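Local coordinates for ParM protein (Staphylococcus aureus, PDB 3JS6) that forms actin-like filaments and probably uses their dynamics to segregate plasmid DNA into daughter cells at division, at residues Y5-D10 and C98-L103; V112-A117 and I152-V157; G184-L189 and R293-G298; E210-N215 and S279-T284. One frame throughout, in Å; residues are numbered along the deposited sequence.

In the fold
Contact 1 comes first along the chain: Y5-D10 on strand 4-11 meets C98-L103 on helix 90-104, closing a loop of 87 residues that includes strands of the same sheet. Contact 2 follows in series, pairing strand 111-120 with strand 148-161 in that sheet; the two centres lie about 9 Å apart, and M7 and A117 join them by a probable backbone hydrogen bond. Contact 3 opens a second sheet by pairing G184-L189 with R293-G298, and the long excursion between these segments contains contact 4 entirely. There E210-N215 packs on helix 263-284, touching contact 3 through the K185–E210 salt bridge and F281. No two of these loops cross.

Contact 1: Y5-D10 and C98-L103; sequences YVMALD and CSIGLL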
loop_
_atom_site.group_PDB
_atom_site.type_symbol
_atom_site.label_atom_id
_atom_site.label_comp_id
_atom_site.label_asym_id
_atom_site.label_seq_id
_atom_site.Cartn_x
_atom_site.Cartn_y
_atom_site.Cartn_z
ATOM N N TYR A 5 13.235 13.751 8.605
ATOM C CA TYR A 5 12.599 12.447 8.809
ATOM C C TYR A 5 12.174 11.828 7.488
ATOM O O TYR A 5 12.004 12.534 6.504
ATOM C CB TYR A 5 11.362 12.603 9.676
ATOM C CG TYR A 5 11.657 13.073 11.062
ATOM C CD1 TYR A 5 11.438 14.405 11.431
ATOM C CD2 TYR A 5 12.169 12.199 12.013
ATOM C CE1 TYR A 5 11.722 14.842 12.718
ATOM C CE2 TYR A 5 12.458 12.628 13.295
ATOM C CZ TYR A 5 12.233 13.946 13.642
ATOM O OH TYR A 5 12.542 14.376 14.921
ATOM N N VAL A 6 11.979 10.512 7.465
ATOM C CA VAL A 6 11.573 9.868 6.235
ATOM C C VAL A 6 10.131 9.372 6.344
ATOM O O VAL A 6 9.807 8.612 7.247
ATOM C CB VAL A 6 12.511 8.678 5.900
ATOM C CG1 VAL A 6 11.942 7.851 4.749
ATOM C CG2 VAL A 6 13.900 9.218 5.495
HETATM N N MSE A 7 9.270 9.846 5.452
HETATM C CA MSE A 7 7.871 9.410 5.423
HETATM C C MSE A 7 7.728 8.447 4.257
HETATM O O MSE A 7 8.090 8.795 3.130
HETATM C CB MSE A 7 6.906 10.555 5.162
HETATM C CG MSE A 7 6.672 11.543 6.307
HETATM SE SE MSE A 7 5.289 12.857 5.745
HETATM C CE MSE A 7 4.996 13.745 7.410
ATOM N N ALA A 8 7.194 7.250 4.525
ATOM C CA ALA A 8 6.973 6.264 3.485
ATOM C C ALA A 8 5.456 6.109 3.428
ATOM O O ALA A 8 4.812 5.898 4.452
ATOM C CB ALA A 8 7.621 4.958 3.833
ATOM N N LEU A 9 4.906 6.232 2.227
ATOM C CA LEU A 9 3.454 6.173 2.022
ATOM C C LEU A 9 3.103 5.266 0.873
ATOM O O LEU A 9 3.822 5.212 -0.117
ATOM C CB LEU A 9 2.916 7.566 1.720
ATOM C CG LEU A 9 2.802 8.509 2.920
ATOM C CD1 LEU A 9 2.568 9.966 2.447
ATOM C CD2 LEU A 9 1.630 8.024 3.811
ATOM N N ASP A 10 1.981 4.570 1.003
ATOM C CA ASP A 10 1.534 3.644 -0.041
ATOM C C ASP A 10 0.040 3.862 -0.200
ATOM O O ASP A 10 -0.740 3.410 0.650
ATOM C CB ASP A 10 1.803 2.220 0.439
ATOM C CG ASP A 10 1.380 1.150 -0.582
ATOM O OD1 ASP A 10 0.895 1.492 -1.683
ATOM O OD2 ASP A 10 1.562 -0.045 -0.272
ATOM N N CYS A 98 -4.114 14.384 4.662
ATOM C CA CYS A 98 -4.371 13.739 5.969
ATOM C C CYS A 98 -3.344 12.644 6.310
ATOM O O CYS A 98 -3.001 12.445 7.477
ATOM C CB CYS A 98 -5.782 13.131 6.007
ATOM S SG CYS A 98 -7.063 14.397 5.855
ATOM N N SER A 99 -2.890 11.925 5.289
ATOM C CA SER A 99 -1.914 10.848 5.452
ATOM C C SER A 99 -0.576 11.479 5.851
ATOM O O SER A 99 0.114 11.022 6.764
ATOM C CB SER A 99 -1.773 10.070 4.137
ATOM O OG SER A 99 -2.985 9.395 3.830
ATOM N N ILE A 100 -0.214 12.548 5.169
ATOM C CA ILE A 100 1.021 13.231 5.519
ATOM C C ILE A 100 0.861 13.775 6.940
ATOM O O ILE A 100 1.761 13.651 7.776
ATOM C CB ILE A 100 1.315 14.370 4.519
ATOM C CG1 ILE A 100 1.828 13.746 3.206
ATOM C CG2 ILE A 100 2.306 15.364 5.137
ATOM C CD1 ILE A 100 2.038 14.731 2.063
ATOM N N GLY A 101 -0.305 14.348 7.230
ATOM C CA GLY A 101 -0.545 14.888 8.556
ATOM C C GLY A 101 -0.442 13.866 9.681
ATOM O O GLY A 101 0.097 14.169 10.755
ATOM N N LEU A 102 -0.955 12.657 9.453
ATOM C CA LEU A 102 -0.909 11.602 10.472
ATOM C C LEU A 102 0.537 11.243 10.788
ATOM O O LEU A 102 0.882 10.985 11.936
ATOM C CB LEU A 102 -1.619 10.322 10.009
ATOM C CG LEU A 102 -3.051 10.003 10.437
ATOM C CD1 LEU A 102 -3.347 8.547 10.010
ATOM C CD2 LEU A 102 -3.243 10.172 11.966
ATOM N N LEU A 103 1.372 11.184 9.758
ATOM C CA LEU A 103 2.769 10.874 9.992
ATOM C C LEU A 103 3.448 12.052 10.707
ATOM O O LEU A 103 4.241 11.833 11.635
ATOM C CB LEU A 103 3.490 10.534 8.689
ATOM C CG LEU A 103 2.999 9.263 7.948
ATOM C CD1 LEU A 103 3.916 8.976 6.749
ATOM C CD2 LEU A 103 2.987 8.043 8.888
#
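M7 and L9, on strand 4-11 of the main sheet in the actin-like N-terminal domain, form a strand-on-helix layer with helix 90-104. The segment axes approach to 9.6 Å with their directions 140° apart, a spacing that leaves room for one layer of interlocked side chains. M7, a selenomethionine, has CB and CG alongside L103, its CB lying 3.7 Å from L103 CD1. Its chain is extended beyond CG (chi2 -176°, chi3 171°), which carries the methyl past the L103 side chain as far as the helix backbone. There CE sits 3.3 Å from the carbonyl O of I100 and 3.9 Å from I100 CG2, the M7 and I100 side chains crossing at about a right angle. L9 divides its two methyls: CD1 reaches I100 CG1 at 3.9 Å, while CD2 touches both L103 CD1 at 3.8 Å and S99 CB at 4.0 Å. L103 CD1 is therefore shared, in touch with both M7 and L9. S99 contributes carbon to the contact, its OG being turned to the helix backbone, where it bonds to L95 O. A8, between M7 and L9, points the other way and touches V327 of helix 325-342, which places the strand between two helical layers. In relatives of this fold the hairpin that follows this strand contributes to nucleotide phosphate binding. All the touching residues are buried and no hydrogen bond crosses the interface, so the cohesion between strand and helix here rests mainly on the packing of apolar side chains, with the M7 methyl also against the I100 carbonyl.

Contact 2: V112-A117 and I152-V157; sequences VNVVIA and INVKGV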
loop_
_atom_site.group_PDB
_atom_site.type_symbol
_atom_site.label_atom_id
_atom_site.label_comp_id
_atom_site.label_asym_id
_atom_site.label_seq_id
_atom_site.Cartn_x
_atom_site.Cartn_y
_atom_site.Cartn_z
ATOM N N VAL A 112 8.327 20.080 11.008
ATOM C CA VAL A 112 8.646 18.727 10.552
ATOM C C VAL A 112 9.216 18.711 9.157
ATOM O O VAL A 112 8.468 18.877 8.187
ATOM C CB VAL A 112 7.349 17.840 10.557
ATOM C CG1 VAL A 112 7.691 16.390 10.213
ATOM C CG2 VAL A 112 6.700 17.905 11.919
ATOM N N ASN A 113 10.530 18.523 9.032
ATOM C CA ASN A 113 11.150 18.476 7.715
ATOM C C ASN A 113 11.223 17.006 7.303
ATOM O O ASN A 113 11.636 16.151 8.087
ATOM C CB ASN A 113 12.556 19.074 7.772
ATOM C CG ASN A 113 12.555 20.507 8.275
ATOM O OD1 ASN A 113 13.194 20.825 9.271
ATOM N ND2 ASN A 113 11.830 21.375 7.585
ATOM N N VAL A 114 10.834 16.718 6.077
ATOM C CA VAL A 114 10.843 15.343 5.622
ATOM C C VAL A 114 11.178 15.183 4.171
ATOM O O VAL A 114 11.233 16.154 3.395
ATOM C CB VAL A 114 9.434 14.709 5.772
ATOM C CG1 VAL A 114 8.908 14.892 7.195
ATOM C CG2 VAL A 114 8.463 15.379 4.762
ATOM N N VAL A 115 11.410 13.924 3.823
ATOM C CA VAL A 115 11.552 13.512 2.440
ATOM C C VAL A 115 10.398 12.483 2.372
ATOM O O VAL A 115 10.089 11.830 3.377
ATOM C CB VAL A 115 12.855 12.813 2.151
ATOM C CG1 VAL A 115 13.996 13.850 2.125
ATOM C CG2 VAL A 115 13.104 11.734 3.195
ATOM N N ILE A 116 9.756 12.363 1.216
ATOM C CA ILE A 116 8.652 11.421 1.036
ATOM C C ILE A 116 8.986 10.365 -0.018
ATOM O O ILE A 116 9.362 10.694 -1.152
ATOM C CB ILE A 116 7.353 12.157 0.586
ATOM C CG1 ILE A 116 6.924 13.165 1.651
ATOM C CG2 ILE A 116 6.246 11.142 0.291
ATOM C CD1 ILE A 116 5.680 13.992 1.235
ATOM N N ALA A 117 8.882 9.102 0.375
ATOM C CA ALA A 117 9.114 7.982 -0.522
ATOM C C ALA A 117 7.758 7.303 -0.746
ATOM O O ALA A 117 7.081 6.944 0.204
ATOM C CB ALA A 117 10.079 6.997 0.105
ATOM N N ILE A 152 4.917 21.462 7.916
ATOM C CA ILE A 152 5.599 20.399 7.192
ATOM C C ILE A 152 6.319 20.866 5.943
ATOM O O ILE A 152 5.687 21.360 5.000
ATOM C CB ILE A 152 4.597 19.295 6.785
ATOM C CG1 ILE A 152 4.003 18.670 8.052
ATOM C CG2 ILE A 152 5.285 18.240 5.912
ATOM C CD1 ILE A 152 2.509 18.530 8.023
ATOM N N ASN A 153 7.627 20.703 5.917
ATOM C CA ASN A 153 8.436 21.065 4.756
ATOM C C ASN A 153 8.930 19.801 4.059
ATOM O O ASN A 153 9.435 18.893 4.711
ATOM C CB ASN A 153 9.591 21.978 5.172
ATOM C CG ASN A 153 9.113 23.269 5.808
ATOM O OD1 ASN A 153 9.466 23.579 6.946
ATOM N ND2 ASN A 153 8.322 24.036 5.067
ATOM N N VAL A 154 8.788 19.726 2.752
ATOM C CA VAL A 154 9.243 18.550 2.028
ATOM C C VAL A 154 10.555 18.894 1.325
ATOM O O VAL A 154 10.602 19.776 0.460
ATOM C CB VAL A 154 8.196 18.089 1.003
ATOM C CG1 VAL A 154 8.734 16.903 0.216
ATOM C CG2 VAL A 154 6.904 17.662 1.744
ATOM N N LYS A 155 11.605 18.181 1.691
ATOM C CA LYS A 155 12.945 18.425 1.151
ATOM C C LYS A 155 13.270 17.578 -0.056
ATOM O O LYS A 155 14.284 17.807 -0.724
ATOM C CB LYS A 155 13.979 18.153 2.237
ATOM C CG LYS A 155 13.755 18.967 3.485
ATOM C CD LYS A 155 13.653 20.443 3.157
ATOM C CE LYS A 155 13.464 21.265 4.420
ATOM N NZ LYS A 155 13.436 22.735 4.119
ATOM N N GLY A 156 12.420 16.586 -0.319
ATOM C CA GLY A 156 12.647 15.718 -1.460
ATOM C C GLY A 156 11.546 14.677 -1.587
ATOM O O GLY A 156 10.869 14.345 -0.588
ATOM N N VAL A 157 11.368 14.167 -2.804
ATOM C CA VAL A 157 10.345 13.150 -3.099
ATOM C C VAL A 157 10.929 12.070 -3.997
ATOM O O VAL A 157 11.634 12.361 -4.956
ATOM C CB VAL A 157 9.116 13.769 -3.814
ATOM C CG1 VAL A 157 8.106 12.672 -4.178
ATOM C CG2 VAL A 157 8.457 14.806 -2.900
#
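V114 is gripped twice by the neighbouring strand, through the N-H of the peptide before it and the carbonyl of the peptide after it: its N donates to N153 O at 2.9 Å, nearly along the C=O axis, and its O accepts from K155 N at 2.7 Å with an N-H...O angle of 176°. N153 N reaches V112 O at 3.0 Å, and I116 N reaches G156 O at 2.9 Å. The sequence of partners reveals a beta bulge. Regular parallel pairing would bring I116 N to K155 O, but K155 has a nearly helical psi of -11° and the ladder resumes one residue later, at G156. The shift leaves G156 N buried without a partner. The parallel strands 111-120 and 148-161 belong to the main sheet of the N-terminal actin-like domain; segments 112-117 and 152-157 run 36° apart. On one face N113 and N153 lie side by side, pointing the same way with amide planes nearly coplanar; N113 ND2 is 3.3 Å from N153 OD1. K155 bends at chi2 and lays its CE 3.6 Å from N113 ND2. On the other face I116 CD1 meets V154 CG2 at 3.9 Å, the two side chains at about a right angle. In the next shell S140 OG bonds N153 ND2, V115 and K155 touch helix 325-342, I116 and I152 rest on helix 90-104, and V114 packs on M7 of strand 4-11.

Contact 3: G184-L189 and R293-G298; sequences GKYSVL and RIIVTG
Y186 and R293 stand side by side on adjacent parallel strands, pointing the same way, in the C-terminal sheet whose 3-2-1-4-5 strand order is that of the ribonuclease H-like actin fold. The aliphatic root of R293 makes the contact: its CB lies 3.5 Å from Y186 CD2, approaching the ring obliquely. Bends at chi2 and chi3 then take the guanidinium away, its plane 60° from the ring, to a salt bridge between NH1 and E317. I295 CD1 comes to the ring edge near its plane, 4.4 Å from Y186 CD2, and F181 packs on Y186 edge-to-face. Further along this face V188 CG1 and T297 CG2 meet at 3.8 Å; helix 162-169 covers Y186, V188 and I295. The reverse face carries S187, L189 and I294, with L189 CB against I294 CG2 at 3.8 Å, under helix 263-284. S187 OG is bound to T200. Between the two layers the backbones hold register through alternating bonds: S187 N to R293 O, I295 N to S187 O, and L189 N to I295 O at 2.7 Å. The last, T297 N to L189 O at 2.8 Å, has its donor tilted 30° from the carbonyl plane.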
loop_
_atom_site.group_PDB
_atom_site.type_symbol
_atom_site.label_atom_id
_atom_site.label_comp_id
_atom_site.label_asym_id
_atom_site.label_seq_id
_atom_site.Cartn_x
_atom_site.Cartn_y
_atom_site.Cartn_z
ATOM N N GLY A 184 19.721 -10.559 -11.308
ATOM C CA GLY A 184 18.871 -11.720 -11.183
ATOM C C GLY A 184 17.508 -11.498 -11.770
ATOM O O GLY A 184 17.198 -10.412 -12.249
ATOM N N LYS A 185 16.693 -12.547 -11.750
ATOM C CA LYS A 185 15.332 -12.493 -12.269
ATOM C C LYS A 185 14.411 -12.760 -11.085
ATOM O O LYS A 185 14.549 -13.773 -10.382
ATOM C CB LYS A 185 15.143 -13.547 -13.350
ATOM C CG LYS A 185 13.815 -13.480 -14.058
ATOM C CD LYS A 185 13.878 -14.289 -15.344
ATOM C CE LYS A 185 12.520 -14.424 -15.998
ATOM N NZ LYS A 185 12.642 -15.010 -17.356
ATOM N N TYR A 186 13.489 -11.836 -10.848
ATOM C CA TYR A 186 12.586 -11.959 -9.710
ATOM C C TYR A 186 11.192 -11.624 -10.123
ATOM O O TYR A 186 10.994 -10.786 -10.998
ATOM C CB TYR A 186 12.970 -10.975 -8.602
ATOM C CG TYR A 186 14.315 -11.234 -7.991
ATOM C CD1 TYR A 186 15.476 -10.974 -8.703
ATOM C CD2 TYR A 186 14.426 -11.794 -6.718
ATOM C CE1 TYR A 186 16.730 -11.268 -8.159
ATOM C CE2 TYR A 186 15.668 -12.093 -6.167
ATOM C CZ TYR A 186 16.813 -11.827 -6.896
ATOM O OH TYR A 186 18.048 -12.111 -6.371
ATOM N N SER A 187 10.219 -12.239 -9.465
ATOM C CA SER A 187 8.848 -11.928 -9.787
ATOM C C SER A 187 8.119 -11.629 -8.506
ATOM O O SER A 187 8.433 -12.170 -7.443
ATOM C CB SER A 187 8.175 -13.091 -10.523
ATOM O OG SER A 187 8.736 -13.272 -11.815
ATOM N N VAL A 188 7.187 -10.709 -8.606
ATOM C CA VAL A 188 6.363 -10.349 -7.468
ATOM C C VAL A 188 4.988 -10.890 -7.825
ATOM O O VAL A 188 4.412 -10.472 -8.833
ATOM C CB VAL A 188 6.253 -8.832 -7.292
ATOM C CG1 VAL A 188 5.281 -8.515 -6.113
ATOM C CG2 VAL A 188 7.635 -8.243 -7.032
ATOM N N LEU A 189 4.503 -11.828 -7.012
ATOM C CA LEU A 189 3.205 -12.485 -7.182
ATOM C C LEU A 189 2.261 -11.899 -6.124
ATOM O O LEU A 189 2.296 -12.278 -4.947
ATOM C CB LEU A 189 3.384 -14.013 -6.999
ATOM C CG LEU A 189 2.110 -14.858 -6.847
ATOM C CD1 LEU A 189 1.223 -14.652 -8.066
ATOM C CD2 LEU A 189 2.465 -16.341 -6.678
ATOM N N ARG A 293 13.733 -15.817 -7.447
ATOM C CA ARG A 293 12.799 -15.729 -6.319
ATOM C C ARG A 293 11.464 -15.177 -6.796
ATOM O O ARG A 293 11.392 -14.384 -7.731
ATOM C CB ARG A 293 13.351 -14.790 -5.230
ATOM C CG ARG A 293 12.871 -15.053 -3.783
ATOM C CD ARG A 293 13.490 -16.357 -3.213
ATOM N NE ARG A 293 14.956 -16.360 -3.304
ATOM C CZ ARG A 293 15.775 -15.711 -2.475
ATOM N NH1 ARG A 293 15.291 -15.003 -1.460
ATOM N NH2 ARG A 293 17.086 -15.739 -2.683
ATOM N N ILE A 294 10.408 -15.613 -6.149
ATOM C CA ILE A 294 9.081 -15.121 -6.433
ATOM C C ILE A 294 8.613 -14.688 -5.062
ATOM O O ILE A 294 8.505 -15.511 -4.136
ATOM C CB ILE A 294 8.158 -16.243 -6.974
ATOM C CG1 ILE A 294 8.639 -16.701 -8.357
ATOM C CG2 ILE A 294 6.745 -15.749 -7.008
ATOM C CD1 ILE A 294 7.961 -17.994 -8.853
ATOM N N ILE A 295 8.369 -13.396 -4.906
ATOM C CA ILE A 295 7.913 -12.855 -3.639
ATOM C C ILE A 295 6.394 -12.934 -3.697
ATOM O O ILE A 295 5.767 -12.462 -4.659
ATOM C CB ILE A 295 8.377 -11.375 -3.481
ATOM C CG1 ILE A 295 9.887 -11.312 -3.215
ATOM C CG2 ILE A 295 7.718 -10.731 -2.305
ATOM C CD1 ILE A 295 10.741 -11.345 -4.398
ATOM N N VAL A 296 5.807 -13.557 -2.684
ATOM C CA VAL A 296 4.357 -13.726 -2.627
ATOM C C VAL A 296 3.860 -12.640 -1.722
ATOM O O VAL A 296 4.248 -12.590 -0.562
ATOM C CB VAL A 296 4.015 -15.099 -2.037
ATOM C CG1 VAL A 296 2.513 -15.343 -2.070
ATOM C CG2 VAL A 296 4.771 -16.168 -2.823
ATOM N N THR A 297 3.006 -11.761 -2.239
ATOM C CA THR A 297 2.503 -10.646 -1.434
ATOM C C THR A 297 0.983 -10.447 -1.640
ATOM O O THR A 297 0.337 -11.245 -2.322
ATOM C CB THR A 297 3.301 -9.354 -1.791
ATOM O OG1 THR A 297 3.058 -8.347 -0.813
ATOM C CG2 THR A 297 2.915 -8.829 -3.174
ATOM N N GLY A 298 0.412 -9.410 -1.039
ATOM C CA GLY A 298 -1.023 -9.183 -1.191
ATOM C C GLY A 298 -1.826 -9.801 -0.059
ATOM O O GLY A 298 -1.316 -10.634 0.689
#

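Contact 4: E210-N215 and S279-T284; sequences ESFVIN and SNFEIT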
loop_
_atom_site.group_PDB
_atom_site.type_symbol
_atom_site.label_atom_id
_atom_site.label_comp_id
_atom_site.label_asym_id
_atom_site.label_seq_id
_atom_site.Cartn_x
_atom_site.Cartn_y
_atom_site.Cartn_z
ATOM N N GLU A 210 7.049 -10.229 -19.548
ATOM C CA GLU A 210 6.906 -11.361 -18.629
ATOM C C GLU A 210 6.083 -11.029 -17.389
ATOM O O GLU A 210 6.199 -11.685 -16.358
ATOM C CB GLU A 210 8.279 -11.878 -18.211
ATOM C CG GLU A 210 9.196 -12.240 -19.384
ATOM C CD GLU A 210 10.562 -12.725 -18.925
ATOM O OE1 GLU A 210 11.186 -12.052 -18.076
ATOM O OE2 GLU A 210 11.014 -13.774 -19.418
ATOM N N SER A 211 5.255 -9.997 -17.496
ATOM C CA SER A 211 4.389 -9.575 -16.397
ATOM C C SER A 211 2.958 -9.755 -16.884
ATOM O O SER A 211 2.699 -9.687 -18.089
ATOM C CB SER A 211 4.660 -8.106 -16.066
ATOM O OG SER A 211 6.041 -7.948 -15.764
ATOM N N PHE A 212 2.034 -10.017 -15.972
ATOM C CA PHE A 212 0.645 -10.191 -16.376
ATOM C C PHE A 212 -0.306 -10.063 -15.207
ATOM O O PHE A 212 0.119 -9.973 -14.045
ATOM C CB PHE A 212 0.435 -11.554 -17.062
ATOM C CG PHE A 212 0.819 -12.735 -16.219
ATOM C CD1 PHE A 212 2.157 -13.127 -16.116
ATOM C CD2 PHE A 212 -0.149 -13.460 -15.528
ATOM C CE1 PHE A 212 2.526 -14.230 -15.337
ATOM C CE2 PHE A 212 0.203 -14.562 -14.746
ATOM C CZ PHE A 212 1.551 -14.952 -14.649
ATOM N N VAL A 213 -1.599 -10.054 -15.525
ATOM C CA VAL A 213 -2.638 -9.953 -14.512
ATOM C C VAL A 213 -3.751 -10.978 -14.738
ATOM O O VAL A 213 -4.184 -11.184 -15.862
ATOM C CB VAL A 213 -3.278 -8.566 -14.508
ATOM C CG1 VAL A 213 -4.342 -8.493 -13.413
ATOM C CG2 VAL A 213 -2.208 -7.498 -14.289
ATOM N N ILE A 214 -4.184 -11.625 -13.660
ATOM C CA ILE A 214 -5.268 -12.596 -13.705
ATOM C C ILE A 214 -6.412 -11.809 -13.075
ATOM O O ILE A 214 -6.247 -11.223 -12.000
ATOM C CB ILE A 214 -4.952 -13.855 -12.848
ATOM C CG1 ILE A 214 -3.665 -14.513 -13.335
ATOM C CG2 ILE A 214 -6.104 -14.848 -12.914
ATOM C CD1 ILE A 214 -3.604 -14.727 -14.821
ATOM N N ASN A 215 -7.563 -11.768 -13.738
ATOM C CA ASN A 215 -8.686 -10.998 -13.217
ATOM C C ASN A 215 -9.536 -11.763 -12.216
ATOM O O ASN A 215 -10.766 -11.775 -12.309
ATOM C CB ASN A 215 -9.558 -10.487 -14.369
ATOM C CG ASN A 215 -10.450 -9.335 -13.952
ATOM O OD1 ASN A 215 -10.007 -8.409 -13.265
ATOM N ND2 ASN A 215 -11.715 -9.374 -14.381
ATOM N N SER A 279 0.895 -22.315 -14.029
ATOM C CA SER A 279 0.866 -22.668 -15.445
ATOM C C SER A 279 1.128 -21.397 -16.254
ATOM O O SER A 279 1.885 -21.409 -17.220
ATOM C CB SER A 279 -0.490 -23.256 -15.841
ATOM O OG SER A 279 -0.722 -24.470 -15.152
ATOM N N ASN A 280 0.504 -20.293 -15.858
ATOM C CA ASN A 280 0.721 -19.040 -16.585
ATOM C C ASN A 280 2.171 -18.594 -16.476
ATOM O O ASN A 280 2.750 -18.072 -17.432
ATOM C CB ASN A 280 -0.213 -17.953 -16.067
ATOM C CG ASN A 280 -1.643 -18.182 -16.496
ATOM O OD1 ASN A 280 -1.909 -19.014 -17.355
ATOM N ND2 ASN A 280 -2.562 -17.439 -15.920
ATOM N N PHE A 281 2.756 -18.828 -15.309
ATOM C CA PHE A 281 4.142 -18.476 -15.060
ATOM C C PHE A 281 5.036 -19.196 -16.053
ATOM O O PHE A 281 5.893 -18.600 -16.708
ATOM C CB PHE A 281 4.541 -18.911 -13.656
ATOM C CG PHE A 281 5.069 -17.807 -12.816
ATOM C CD1 PHE A 281 4.217 -17.062 -12.015
ATOM C CD2 PHE A 281 6.419 -17.478 -12.860
ATOM C CE1 PHE A 281 4.714 -15.992 -11.262
ATOM C CE2 PHE A 281 6.920 -16.422 -12.119
ATOM C CZ PHE A 281 6.071 -15.675 -11.321
ATOM N N GLU A 282 4.836 -20.498 -16.170
ATOM C CA GLU A 282 5.663 -21.259 -17.078
ATOM C C GLU A 282 5.496 -20.825 -18.527
ATOM O O GLU A 282 6.444 -20.873 -19.296
ATOM C CB GLU A 282 5.374 -22.749 -16.928
ATOM C CG GLU A 282 6.538 -23.614 -17.360
ATOM C CD GLU A 282 6.578 -24.930 -16.622
ATOM O OE1 GLU A 282 5.654 -25.748 -16.829
ATOM O OE2 GLU A 282 7.530 -25.137 -15.830
ATOM N N ILE A 283 4.292 -20.395 -18.897
ATOM C CA ILE A 283 4.021 -19.962 -20.268
ATOM C C ILE A 283 4.688 -18.631 -20.566
ATOM O O ILE A 283 5.381 -18.487 -21.572
ATOM C CB ILE A 283 2.497 -19.776 -20.523
ATOM C CG1 ILE A 283 1.787 -21.131 -20.498
ATOM C CG2 ILE A 283 2.263 -19.103 -21.877
ATOM C CD1 ILE A 283 0.299 -21.016 -20.520
ATOM N N THR A 284 4.463 -17.663 -19.679
ATOM C CA THR A 284 4.971 -16.310 -19.844
ATOM C C THR A 284 6.367 -15.982 -19.313
ATOM O O THR A 284 7.161 -15.377 -20.027
ATOM C CB THR A 284 3.990 -15.305 -19.214
ATOM O OG1 THR A 284 2.686 -15.508 -19.772
ATOM C CG2 THR A 284 4.431 -13.868 -19.489
#
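F212, T284 and N280 carry this strand-on-helix contact in the C-terminal actin-like domain, where strand 205-214, at one edge of the sheet within this chain, lies against the last turns of helix 263-284. The short segments run nearly antiparallel, 157° between their directions. F212 supplies the centre. With chi1 at 58°, CG is flanked by both the backbone N and the carbonyl carbon, and the ring projects onto the helix. There CE2 lies 3.7 Å from N280 CB, and the ring stands almost perpendicular to the N280 amide, their planes 82° apart. F281 leaves the helix with its CB pointing away from E210-N215, and its ring packs on S187 and I294 of the sheet while CD1 still meets F212 CZ at 4.3 Å. I214 CD1 sits at the edge of the F212 ring, in its plane, next to the N280 amide; the separation of that methyl from ND2 is too short to be relied on. At the helix end T284 directs its methyl to the backbone at E210. Its CG2 touches E210 CA at 3.6 Å and F212 CD1 at 4.1 Å, and E210 CG in turn lies 3.8 Å from T284 O. The carboxylate of E210 goes to K185 in a salt bridge. No hydrogen bond joins the two segments; T284 OG1 turns back within its own helix, to a weak bond of 3.5 Å with N280 O.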